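PDB 3H1Q: ethanolamine utilization protein EutJ from Carboxydothermus hydrogenoformans Z-2901, which binds ATP as a member of the actin-like ATPase superfamily and probably serves the ethanolamine utilization pathway. Local coordinates for residues V144-G148 / G149-I153; I210-M213 / A214-K218; L262-P265 / L266-L270. One frame throughout, in Å; residues are numbered along the deposited sequence.

The three contacts follow one another along the chain: 144-153, then 210-218, then 262-270. Contact 1 is the hairpin of strands 141-146 and 151-157 at the ATP. Contact 2 is part of helix 199-220, which packs against that hairpin. Its centre lies about 12 Å from that of contact 1, and Ile153 CD1 meets Val217 CG2 at 3.8 Å. Contact 3 is helix 263-269, its centre about 15 Å from that of contact 1. There Asp145 OD2 and Thr264 OG1 are 2.9 Å apart, a probable hydrogen bond. Contacts 2 and 3 do not touch; their nearest atoms are about 15 Å apart. The hairpin thus links a flanking helix to helix 263-269 near the ATP.

Contact 1 (V144-G148 / G149-I153); sequences VDIGG and GTTGI. With ATP (adenosine-5'-triphosphate), chain C.
Asp145 and Gly152 pair across the beta hairpin of strands 141-146 and 151-157. Its Asp-Ile-Gly-Gly-Gly-Thr sequence is consistent with the phosphate 2 motif of the actin-like ATPases. The strands run antiparallel, at 174°. Asp145 O accepts Gly152 N at 3.0 Å, but the bond is weak, with an N-H...O angle of 124°. The same oxygen also receives a CA-H...O contact from Thr151 CA. Nearer the turn, Gly147 N gives a second weak bond to Thr150 O, at 3.1 Å.

Other polar groups find partners beyond the hairpin. Val144 and Ile146 bond through their backbones to Tyr231 and Val233 of the next strand, 230-233. Ile146 O bonds to Thr236 OG1, Gly148 O to Thr172 OG1, and Thr151 OG1 to Thr169 O. Asp145 OD2 has its probable partner in Thr264, and Asp145 OD1 comes to 3.2 Å from ATP O2G.

The turn lies against the triphosphate. Gly148, an ATP-binding residue, brings its N to 3.1 Å from ATP O3A. Gly147 CA is 3.2 Å from ATP O2G, and a side chain at Gly147 would run into that oxygen and into Thr150 O. Gly147 therefore lets the chain pass close to the phosphates.

The other face of the hairpin, with Val144, Ile146, Thr151 and Ile153, is mainly apolar. Thr151 and Ile146 lie side by side. Thr151 holds its methyl anti to the backbone N (chi1 -46° for OG1), which turns the methyl to the opposite strand. There Thr151 CG2 rests 3.7 Å from Ile146 CG1 and 3.9 Å from Val144 CG1.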
# COMPACT_ATOMS: atom_id res chain seq x y z
N VAL A 144 -5.92 0.19 8.68
CA VAL A 144 -4.69 -0.27 9.23
C VAL A 144 -3.81 -0.63 8.04
O VAL A 144 -3.77 -1.77 7.57
CB VAL A 144 -4.94 -1.47 10.18
CG1 VAL A 144 -3.64 -2.01 10.75
CG2 VAL A 144 -5.89 -1.08 11.30
N ASP A 145 -3.13 0.38 7.51
CA ASP A 145 -2.22 0.17 6.41
C ASP A 145 -1.02 -0.53 6.98
O ASP A 145 -0.26 0.07 7.73
CB ASP A 145 -1.84 1.53 5.81
CG ASP A 145 -1.22 1.42 4.41
OD1 ASP A 145 -0.65 0.35 4.06
OD2 ASP A 145 -1.31 2.42 3.65
N ILE A 146 -0.83 -1.80 6.69
CA ILE A 146 0.33 -2.46 7.23
C ILE A 146 1.34 -2.54 6.11
O ILE A 146 1.36 -3.54 5.39
CB ILE A 146 0.01 -3.88 7.80
CG1 ILE A 146 -1.11 -3.81 8.86
CG2 ILE A 146 1.27 -4.56 8.34
CD1 ILE A 146 -1.28 -5.03 9.70
N GLY A 147 2.16 -1.49 5.96
CA GLY A 147 3.21 -1.43 4.94
C GLY A 147 4.33 -2.42 5.17
O GLY A 147 4.18 -3.37 5.90
N GLY A 148 5.48 -2.21 4.54
CA GLY A 148 6.60 -3.14 4.69
C GLY A 148 7.49 -2.79 5.87
O GLY A 148 8.04 -3.68 6.55
N GLY A 149 7.61 -1.48 6.12
CA GLY A 149 8.51 -0.94 7.14
C GLY A 149 7.85 -0.19 8.28
O GLY A 149 8.39 -0.15 9.40
N THR A 150 6.72 0.46 8.00
CA THR A 150 5.84 0.84 9.10
C THR A 150 4.39 0.46 8.82
O THR A 150 3.96 0.41 7.66
CB THR A 150 5.86 2.35 9.45
OG1 THR A 150 5.17 3.08 8.44
CG2 THR A 150 7.28 2.88 9.66
N THR A 151 3.66 0.20 9.91
CA THR A 151 2.21 0.18 9.91
C THR A 151 1.76 1.59 10.18
O THR A 151 2.55 2.40 10.59
CB THR A 151 1.69 -0.74 11.01
OG1 THR A 151 2.43 -1.97 11.00
CG2 THR A 151 0.17 -1.00 10.84
N GLY A 152 0.49 1.89 9.97
CA GLY A 152 0.03 3.25 10.04
C GLY A 152 -1.45 3.32 10.28
O GLY A 152 -2.25 3.44 9.34
N ILE A 153 -1.81 3.26 11.55
CA ILE A 153 -3.22 3.28 11.97
C ILE A 153 -3.87 4.62 11.67
O ILE A 153 -3.18 5.64 11.56
CB ILE A 153 -3.34 2.98 13.48
CG1 ILE A 153 -2.23 2.02 13.96
CG2 ILE A 153 -4.73 2.44 13.80
CD1 ILE A 153 -2.28 0.64 13.38
PG ATP C . 2.99 1.44 1.70
O1G ATP C . 2.70 0.89 0.31
O2G ATP C . 2.24 0.73 2.80
O3G ATP C . 2.78 2.94 1.82
PB ATP C . 5.27 -0.12 1.26
O1B ATP C . 6.64 -0.40 1.77
O2B ATP C . 5.14 0.06 -0.23
O3B ATP C . 4.53 1.07 2.04
PA ATP C . 3.32 -2.33 0.99
O1A ATP C . 3.48 -2.23 -0.50
O2A ATP C . 1.98 -2.00 1.59
O3A ATP C . 4.37 -1.37 1.77
O5' ATP C . 3.85 -3.76 1.48
C5' ATP C . 5.16 -4.26 1.28
C4' ATP C . 5.20 -5.52 2.12
O4' ATP C . 4.17 -6.41 1.69
C3' ATP C . 6.50 -6.26 1.95
O3' ATP C . 7.04 -6.67 3.21
C2' ATP C . 6.13 -7.53 1.21
O2' ATP C . 6.94 -8.62 1.62
C1' ATP C . 4.67 -7.74 1.56
N9 ATP C . 4.15 -8.65 0.49
C8 ATP C . 4.03 -8.41 -0.84
N7 ATP C . 3.60 -9.51 -1.52
C5 ATP C . 3.44 -10.51 -0.63
C6 ATP C . 3.00 -11.93 -0.65
N6 ATP C . 2.62 -12.54 -1.79
N1 ATP C . 2.97 -12.61 0.53
C2 ATP C . 3.32 -12.05 1.70
N3 ATP C . 3.72 -10.76 1.80
C4 ATP C . 3.81 -9.95 0.69

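Contact 2 (I210-M213 / A214-K218); sequences IEKM and ALIVK
Helix 199-220 supplies this contact, two successive turns joined by the i to i+4 bonds of an alpha helix. Ala214 N reaches Ile210 O at 2.9 Å in an almost straight bond, with an angle of 176° at the hydrogen. Leu215 N bonds to Glu211 O and Ile216 N to Lys212 O, both at 3.0 Å. Met213, present as selenomethionine, offers its O to Val217 N, and Lys218 N continues the series on Ala214 O. Met213 O also takes a weak bond from Ile216 N, and so has two donors.

Lys212 and Ile216, one turn apart, carry the side-chain contact. They lie alongside each other and point the same way. With Ile216 CG1 anti to the carbonyl carbon (chi1 -65°) and the chain extended beyond it, Ile216 CD1 comes to 3.7 Å from Lys212 CG and 4.0 Å from Lys212 CE. With only an alanine here, the Lys212 methylenes would probably lose this apolar neighbour and be freer to turn.

The buried side of the helix meets the rest of the fold. Ile210 touches Phe242 and Phe246 of helix 242-250, and Glu211 and Ala214 touch its Phe249. Met213 SE packs on Ile146 of strand 141-146, and Val217 on Val144 of that strand and Ile153 of strand 151-157.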
# COMPACT_ATOMS: atom_id res chain seq x y z
N ILE A 210 2.54 -10.92 14.24
CA ILE A 210 1.12 -10.59 14.02
C ILE A 210 0.39 -10.34 15.34
O ILE A 210 -0.42 -9.40 15.44
CB ILE A 210 0.34 -11.70 13.24
CG1 ILE A 210 1.23 -12.38 12.19
CG2 ILE A 210 -1.02 -11.17 12.68
CD1 ILE A 210 0.91 -12.04 10.77
N GLU A 211 0.67 -11.17 16.35
CA GLU A 211 0.10 -10.98 17.68
C GLU A 211 0.39 -9.55 18.12
O GLU A 211 -0.54 -8.76 18.37
CB GLU A 211 0.70 -11.97 18.71
CG GLU A 211 0.73 -13.47 18.29
CD GLU A 211 1.16 -14.44 19.42
OE1 GLU A 211 1.06 -14.08 20.62
OE2 GLU A 211 1.58 -15.58 19.09
N LYS A 212 1.69 -9.25 18.18
CA LYS A 212 2.23 -7.93 18.51
C LYS A 212 1.52 -6.81 17.76
O LYS A 212 1.01 -5.85 18.36
CB LYS A 212 3.73 -7.90 18.18
CG LYS A 212 4.39 -6.53 18.35
CD LYS A 212 5.80 -6.48 17.75
CE LYS A 212 6.46 -5.13 18.06
NZ LYS A 212 7.82 -5.24 18.69
N MSE A 213 1.51 -6.96 16.44
CA MSE A 213 0.85 -6.01 15.56
C MSE A 213 -0.56 -5.68 16.03
O MSE A 213 -0.87 -4.52 16.34
CB MSE A 213 0.85 -6.56 14.14
CG MSE A 213 2.25 -6.60 13.54
SE MSE A 213 2.32 -6.98 11.61
CE MSE A 213 4.25 -6.94 11.37
N ALA A 214 -1.38 -6.73 16.11
CA ALA A 214 -2.81 -6.66 16.51
C ALA A 214 -3.06 -5.98 17.85
O ALA A 214 -3.95 -5.12 17.98
CB ALA A 214 -3.41 -8.06 16.50
N LEU A 215 -2.27 -6.35 18.85
CA LEU A 215 -2.37 -5.77 20.19
C LEU A 215 -1.99 -4.29 20.21
O LEU A 215 -2.55 -3.51 21.00
CB LEU A 215 -1.55 -6.60 21.19
CG LEU A 215 -2.06 -8.06 21.19
CD1 LEU A 215 -1.07 -9.08 21.79
CD2 LEU A 215 -3.46 -8.16 21.81
N ILE A 216 -1.07 -3.89 19.33
CA ILE A 216 -0.71 -2.49 19.19
C ILE A 216 -1.92 -1.70 18.68
O ILE A 216 -2.17 -0.57 19.13
CB ILE A 216 0.52 -2.33 18.29
CG1 ILE A 216 1.74 -2.98 18.96
CG2 ILE A 216 0.79 -0.85 17.95
CD1 ILE A 216 2.95 -3.11 18.06
N VAL A 217 -2.68 -2.30 17.77
CA VAL A 217 -3.84 -1.63 17.20
C VAL A 217 -4.93 -1.62 18.24
O VAL A 217 -5.52 -0.58 18.50
CB VAL A 217 -4.35 -2.35 15.94
CG1 VAL A 217 -5.44 -1.53 15.26
CG2 VAL A 217 -3.19 -2.66 14.99
N LYS A 218 -5.16 -2.79 18.83
CA LYS A 218 -6.11 -2.98 19.93
C LYS A 218 -6.04 -1.80 20.86
O LYS A 218 -7.06 -1.18 21.18
CB LYS A 218 -5.79 -4.26 20.72
CG LYS A 218 -6.91 -4.76 21.64
CD LYS A 218 -6.60 -6.13 22.31
CE LYS A 218 -6.38 -6.01 23.84
NZ LYS A 218 -5.99 -7.29 24.53

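Contact 3 (L262-P265 / L266-L270); sequences LVTP and LGIAL
Leu266 meets Leu262 chiefly through its backbone. Leu266 N bonds to Leu262 O at 3.0 Å, close to straight, with an angle of 168° at the hydrogen. Leu266 CB lies beside the same oxygen, 3.5 Å from Leu262 O. CG of Leu266 is anti to the backbone N (chi1 167°), and the branched end leads away from Leu262-Pro265. It packs instead on Leu10 of helix 3-18.

Pro265 is buried to the same degree by the local contact. Its ring nitrogen carries no hydrogen, which costs little so near the start of the helix. Its carbonyl is used in the normal way. Ala269 N bonds to Pro265 O at 3.1 Å with an angle of 171°. The ring touches Asp34 of strand 30-34 and Val41 and Val43 of strand 39-45.

Ile268 comes third. Ile268 N bonds to Thr264 O at 2.8 Å, almost in line with the carbonyl. Ile268 CG1 passes 3.6 Å from Thr264 O, and the CD1 methyl goes on to 4.2 Å from Thr264 CG2. The two side chains cross at a slant, with only these methyls near each other. The hydroxyl of Thr264 is probably used elsewhere, by Asp145. Between these residues Gly267 N adds a more bent bond to Val263 O, at 3.0 Å.

Val263 and Thr264 also touch helix 128-136. A short buried helix of this kind, near the bound ATP and packed against helices 3-18 and 128-136, is consistent with the connect 2 segment of actin-like ATPases, which lies where their two domains meet.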
# COMPACT_ATOMS: atom_id res chain seq x y z
N LEU A 262 -2.36 -3.08 -3.05
CA LEU A 262 -2.78 -2.15 -4.07
C LEU A 262 -3.77 -1.10 -3.61
O LEU A 262 -4.12 -0.16 -4.35
CB LEU A 262 -3.36 -2.93 -5.25
CG LEU A 262 -2.25 -3.62 -6.02
CD1 LEU A 262 -2.82 -4.60 -7.04
CD2 LEU A 262 -1.41 -2.53 -6.69
N VAL A 263 -4.24 -1.23 -2.38
CA VAL A 263 -5.39 -0.38 -2.05
C VAL A 263 -5.00 1.10 -2.02
O VAL A 263 -5.69 1.90 -2.65
CB VAL A 263 -6.18 -0.83 -0.76
CG1 VAL A 263 -7.39 0.08 -0.52
CG2 VAL A 263 -6.62 -2.29 -0.90
N THR A 264 -3.91 1.44 -1.34
CA THR A 264 -3.50 2.84 -1.21
C THR A 264 -3.11 3.38 -2.57
O THR A 264 -3.64 4.41 -2.99
CB THR A 264 -2.34 3.07 -0.19
OG1 THR A 264 -2.67 2.45 1.07
CG2 THR A 264 -2.11 4.57 0.06
N PRO A 265 -2.19 2.68 -3.27
CA PRO A 265 -1.82 3.14 -4.61
C PRO A 265 -3.05 3.52 -5.46
O PRO A 265 -3.10 4.64 -6.00
CB PRO A 265 -1.07 1.95 -5.17
CG PRO A 265 -0.45 1.31 -3.97
CD PRO A 265 -1.42 1.48 -2.88
N LEU A 266 -4.05 2.64 -5.54
CA LEU A 266 -5.23 2.93 -6.32
C LEU A 266 -5.90 4.15 -5.76
O LEU A 266 -6.49 4.93 -6.51
CB LEU A 266 -6.22 1.77 -6.31
CG LEU A 266 -7.64 2.08 -6.83
CD1 LEU A 266 -7.69 2.32 -8.34
CD2 LEU A 266 -8.60 0.96 -6.45
N GLY A 267 -5.84 4.32 -4.45
CA GLY A 267 -6.49 5.47 -3.80
C GLY A 267 -5.84 6.81 -4.18
O GLY A 267 -6.53 7.77 -4.48
N ILE A 268 -4.51 6.85 -4.17
CA ILE A 268 -3.78 8.03 -4.58
C ILE A 268 -4.18 8.43 -6.00
O ILE A 268 -4.65 9.56 -6.24
CB ILE A 268 -2.27 7.81 -4.51
CG1 ILE A 268 -1.84 7.58 -3.07
CG2 ILE A 268 -1.56 9.04 -4.98
CD1 ILE A 268 -0.50 6.94 -2.95
N ALA A 269 -4.04 7.49 -6.93
CA ALA A 269 -4.45 7.75 -8.31
C ALA A 269 -5.83 8.41 -8.37
O ALA A 269 -6.12 9.16 -9.29
CB ALA A 269 -4.41 6.49 -9.14
N LEU A 270 -6.68 8.17 -7.38
CA LEU A 270 -8.01 8.75 -7.42
C LEU A 270 -8.00 10.26 -7.27
O LEU A 270 -9.01 10.94 -7.55
CB LEU A 270 -8.92 8.10 -6.40
CG LEU A 270 -9.39 6.71 -6.82
CD1 LEU A 270 -10.64 6.37 -6.04
CD2 LEU A 270 -9.65 6.66 -8.34